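Local coordinates for protein AlyGC (Glaciecola chathamensis, PDB 5GKD) that cleaves alginate as a polysaccharide lyase of family 6, its chain carrying a bound calcium ion, at residues R533-R536 with L537-R541; N449-F452 with D453-S457. All coordinates share one frame; numbering follows the deposited sequence.

Contact 1: residues R533-R536 with L537-R541; sequences RTTR and LPMQR
T535 and L537 meet where the chain leaves a strand, and T535 shows how one branched residue can serve two neighbours. From its CB the branches part. OG1, anti to the backbone N (chi1 178°), closes an ST turn by accepting the N-H of L537, with L537 N 3.1 Å from T535 OG1 and an N-H...O angle of 153°. That bond satisfies the oxygen of this buried residue; L537 CB and CD1 pass beside it. The other branch, CG2, touches L537 O at 3.3 Å and presses on M539 CG at 3.5 Å, tighter than usual for two carbons. M539 runs on past T535, and its SD settles 3.8 Å from T534 CB. T534 OG1 bonds to T535 O and G567 N. R536 NH1 lies 3.3 Å above the plane of the R533 guanidinium, over its centre; the salt bridge of R533 to E504 and long, weak ion pairs of both arginines with E121 of the second subunit may ease the like charges. The loop joins strands 530-534 and 543-548 of the C-terminal parallel beta-helix, while P538 on E118, R541 on N113 and a weak bond from Q540 NE2 to S115 O bring it against the N-terminal part of the same chain.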
loop_
_atom_site.group_PDB
_atom_site.type_symbol
_atom_site.label_atom_id
_atom_site.label_comp_id
_atom_site.label_asym_id
_atom_site.label_seq_id
_atom_site.Cartn_x
_atom_site.Cartn_y
_atom_site.Cartn_z
ATOM N N ARG A 533 -11.389 -9.003 0.935
ATOM C CA ARG A 533 -10.426 -7.950 1.224
ATOM C C ARG A 533 -10.908 -6.664 0.584
ATOM O O ARG A 533 -11.782 -6.675 -0.285
ATOM C CB ARG A 533 -9.015 -8.306 0.713
ATOM C CG ARG A 533 -8.874 -8.435 -0.813
ATOM C CD ARG A 533 -7.407 -8.601 -1.266
ATOM N NE ARG A 533 -7.327 -8.994 -2.670
ATOM C CZ ARG A 533 -7.467 -8.156 -3.698
ATOM N NH1 ARG A 533 -7.668 -6.857 -3.482
ATOM N NH2 ARG A 533 -7.394 -8.600 -4.944
ATOM N N THR A 534 -10.338 -5.550 1.039
ATOM C CA THR A 534 -10.453 -4.318 0.287
ATOM C C THR A 534 -9.524 -4.375 -0.917
ATOM O O THR A 534 -8.627 -5.212 -0.998
ATOM C CB THR A 534 -10.099 -3.092 1.143
ATOM O OG1 THR A 534 -8.704 -3.102 1.460
ATOM C CG2 THR A 534 -10.912 -3.064 2.422
ATOM N N THR A 535 -9.725 -3.445 -1.847
ATOM C CA THR A 535 -8.680 -3.156 -2.820
ATOM C C THR A 535 -7.362 -2.875 -2.108
ATOM O O THR A 535 -7.333 -2.433 -0.956
ATOM C CB THR A 535 -9.057 -1.958 -3.697
ATOM O OG1 THR A 535 -7.994 -1.665 -4.610
ATOM C CG2 THR A 535 -9.326 -0.730 -2.853
ATOM N N ARG A 536 -6.262 -3.142 -2.799
ATOM C CA ARG A 536 -4.955 -2.798 -2.277
ATOM C C ARG A 536 -4.492 -1.421 -2.737
ATOM O O ARG A 536 -3.447 -0.940 -2.284
ATOM C CB ARG A 536 -3.947 -3.877 -2.660
ATOM C CG ARG A 536 -4.344 -5.265 -2.138
ATOM C CD ARG A 536 -3.253 -6.258 -2.399
ATOM N NE ARG A 536 -3.536 -7.594 -1.896
ATOM C CZ ARG A 536 -3.909 -8.611 -2.667
ATOM N NH1 ARG A 536 -4.073 -8.430 -3.963
ATOM N NH2 ARG A 536 -4.123 -9.804 -2.138
ATOM N N LEU A 537 -5.240 -0.787 -3.610
ATOM C CA LEU A 537 -5.025 0.622 -3.868
ATOM C C LEU A 537 -5.535 1.402 -2.664
ATOM O O LEU A 537 -6.614 1.083 -2.154
ATOM C CB LEU A 537 -5.737 1.052 -5.143
ATOM C CG LEU A 537 -5.044 0.669 -6.457
ATOM C CD1 LEU A 537 -5.034 -0.836 -6.709
ATOM C CD2 LEU A 537 -5.699 1.387 -7.636
ATOM N N PRO A 538 -4.772 2.363 -2.134
ATOM C CA PRO A 538 -5.265 3.161 -1.006
ATOM C C PRO A 538 -6.625 3.737 -1.355
ATOM O O PRO A 538 -6.823 4.295 -2.439
ATOM C CB PRO A 538 -4.207 4.263 -0.845
ATOM C CG PRO A 538 -3.005 3.776 -1.541
ATOM C CD PRO A 538 -3.500 2.881 -2.658
ATOM N N MET A 539 -7.576 3.550 -0.456
ATOM C CA MET A 539 -8.953 3.927 -0.739
ATOM C C MET A 539 -9.210 5.388 -0.402
ATOM O O MET A 539 -8.510 6.004 0.398
ATOM C CB MET A 539 -9.928 3.041 0.033
ATOM C CG MET A 539 -9.794 1.566 -0.282
ATOM S SD MET A 539 -10.941 0.535 0.642
ATOM C CE MET A 539 -12.500 1.041 -0.047
ATOM N N GLN A 540 -10.251 5.929 -1.025
ATOM C CA GLN A 540 -10.687 7.305 -0.839
ATOM C C GLN A 540 -11.774 7.436 0.208
ATOM O O GLN A 540 -12.025 8.538 0.690
ATOM C CB GLN A 540 -11.206 7.855 -2.176
ATOM C CG GLN A 540 -11.515 9.338 -2.178
ATOM C CD GLN A 540 -12.376 9.756 -3.349
ATOM O OE1 GLN A 540 -13.468 9.225 -3.543
ATOM N NE2 GLN A 540 -11.898 10.726 -4.132
ATOM N N ARG A 541 -12.378 6.327 0.604
ATOM C CA ARG A 541 -13.699 6.301 1.202
ATOM C C ARG A 541 -13.728 5.157 2.208
ATOM O O ARG A 541 -13.005 4.172 2.046
ATOM C CB ARG A 541 -14.707 6.091 0.068
ATOM C CG ARG A 541 -16.127 6.355 0.316
ATOM C CD ARG A 541 -16.814 6.295 -1.011
ATOM N NE ARG A 541 -16.506 7.481 -1.801
ATOM C CZ ARG A 541 -17.401 8.410 -2.117
ATOM N NH1 ARG A 541 -18.660 8.274 -1.729
ATOM N NH2 ARG A 541 -17.047 9.466 -2.834
#

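Contact 2: residues N449-F452 with D453-S457; sequences NTLF and DAIAS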
loop_
_atom_site.group_PDB
_atom_site.type_symbol
_atom_site.label_atom_id
_atom_site.label_comp_id
_atom_site.label_asym_id
_atom_site.label_seq_id
_atom_site.Cartn_x
_atom_site.Cartn_y
_atom_site.Cartn_z
ATOM N N ASN A 449 -19.595 -17.666 -13.696
ATOM C CA ASN A 449 -19.578 -16.258 -14.045
ATOM C C ASN A 449 -20.892 -15.599 -13.868
ATOM O O ASN A 449 -21.090 -14.491 -14.239
ATOM C CB ASN A 449 -19.178 -16.112 -15.481
ATOM C CG ASN A 449 -17.704 -16.151 -15.666
ATOM O OD1 ASN A 449 -17.198 -15.650 -16.644
ATOM N ND2 ASN A 449 -17.003 -16.752 -14.736
ATOM N N THR A 450 -21.807 -16.304 -13.290
ATOM C CA THR A 450 -23.138 -15.737 -13.137
ATOM C C THR A 450 -23.190 -14.702 -12.018
ATOM O O THR A 450 -24.009 -13.778 -12.060
ATOM C CB THR A 450 -24.128 -16.862 -12.870
ATOM O OG1 THR A 450 -25.387 -16.307 -12.490
ATOM C CG2 THR A 450 -23.613 -17.749 -11.754
ATOM N N LEU A 451 -22.329 -14.846 -11.017
ATOM C CA LEU A 451 -22.248 -13.879 -9.932
ATOM C C LEU A 451 -21.468 -12.642 -10.365
ATOM O O LEU A 451 -21.861 -11.513 -10.058
ATOM C CB LEU A 451 -21.593 -14.550 -8.724
ATOM C CG LEU A 451 -21.709 -13.953 -7.333
ATOM C CD1 LEU A 451 -23.156 -13.705 -7.018
ATOM C CD2 LEU A 451 -21.108 -14.921 -6.337
ATOM N N PHE A 452 -20.371 -12.849 -11.095
ATOM C CA PHE A 452 -19.628 -11.752 -11.696
ATOM C C PHE A 452 -20.530 -10.862 -12.534
ATOM O O PHE A 452 -20.427 -9.634 -12.485
ATOM C CB PHE A 452 -18.491 -12.326 -12.545
ATOM C CG PHE A 452 -17.620 -11.287 -13.198
ATOM C CD1 PHE A 452 -17.950 -10.763 -14.444
ATOM C CD2 PHE A 452 -16.449 -10.862 -12.582
ATOM C CE1 PHE A 452 -17.146 -9.810 -15.049
ATOM C CE2 PHE A 452 -15.636 -9.914 -13.183
ATOM C CZ PHE A 452 -15.982 -9.388 -14.423
ATOM N N ASP A 453 -21.421 -11.465 -13.320
ATOM C CA ASP A 453 -22.273 -10.672 -14.191
ATOM C C ASP A 453 -23.404 -10.016 -13.416
ATOM O O ASP A 453 -23.768 -8.876 -13.705
ATOM C CB ASP A 453 -22.826 -11.540 -15.324
ATOM C CG ASP A 453 -21.741 -12.013 -16.273
ATOM O OD1 ASP A 453 -20.763 -11.270 -16.483
ATOM O OD2 ASP A 453 -21.861 -13.135 -16.806
ATOM N N ALA A 454 -23.967 -10.703 -12.424
ATOM C CA ALA A 454 -25.048 -10.091 -11.654
ATOM C C ALA A 454 -24.546 -8.901 -10.845
ATOM O O ALA A 454 -25.217 -7.865 -10.768
ATOM C CB ALA A 454 -25.697 -11.124 -10.739
ATOM N N ILE A 455 -23.375 -9.036 -10.224
ATOM C CA ILE A 455 -22.778 -7.918 -9.498
ATOM C C ILE A 455 -22.547 -6.735 -10.438
ATOM O O ILE A 455 -22.884 -5.588 -10.125
ATOM C CB ILE A 455 -21.472 -8.373 -8.816
ATOM C CG1 ILE A 455 -21.775 -9.234 -7.592
ATOM C CG2 ILE A 455 -20.610 -7.188 -8.439
ATOM C CD1 ILE A 455 -20.590 -10.000 -7.083
ATOM N N ALA A 456 -22.006 -7.003 -11.624
ATOM C CA ALA A 456 -21.594 -5.923 -12.508
ATOM C C ALA A 456 -22.774 -5.109 -13.021
ATOM O O ALA A 456 -22.626 -3.911 -13.267
ATOM C CB ALA A 456 -20.785 -6.482 -13.681
ATOM N N SER A 457 -23.943 -5.718 -13.199
ATOM C CA SER A 457 -25.061 -4.976 -13.766
ATOM C C SER A 457 -26.088 -4.553 -12.730
ATOM O O SER A 457 -27.018 -3.815 -13.069
ATOM C CB SER A 457 -25.738 -5.782 -14.873
ATOM O OG SER A 457 -26.262 -6.989 -14.380
#
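F452 and D453, neighbours on one helix, set a ring against a carboxylate with their planes 78° apart. D453 OD1 comes up to the edge of the ring, near its plane, 3.5 Å from F452 CD1, rather than over a face. With F452 CG anti to its own amide nitrogen (chi1 -179°), the ring leans out from the helix, where K475 makes a cation-pi contact with it. D453 CG, anti to its own carbonyl carbon, leans the carboxylate back towards the start of the helix: D453 OD2 lies 3.0 Å from N449 O, two acceptors with no bond between them, while the amide of D453 does bond that carbonyl. N449 occupies the N-cap position, yet its side chain turns elsewhere, ND2 bonding S474 OG. Helix 450-457 caps the N-terminal end of the C-terminal parallel beta-helix, as a short helix commonly does in this fold. On its inner side L451 and I455, one turn apart, cross at an angle with L451 CG 4.1 Å from I455 CD1, and both rest on L477; I455 also reaches L464, L483 and I485. Their backbones are joined by a nearly straight bond, I455 N to L451 O at 2.9 Å and 171°. At the last turn S457 bonds back to D453 O through both N and OG, which reach it from opposite faces of its carbonyl plane.

How the contacts relate
Contacts 1 and 2 belong to the same C-terminal parallel beta-helix and follow one another in the chain, 449-457 first and 533-541 later. Their centres are about 21 Å apart and their nearest atoms about 12 Å apart, so they do not touch. Contact 2 lies farther out, about 33 Å from the chain's centre against about 18 Å for contact 1, on the same side of it. Contact 2 caps the beta-helix and meets no other chain, whereas contact 1 lies against N-terminal residues (N113, S115, E118) and the second subunit. Neither includes a residue of the calcium site (N180, E183, E212, E214) or of the carbonate pocket, which belong to the N-terminal half.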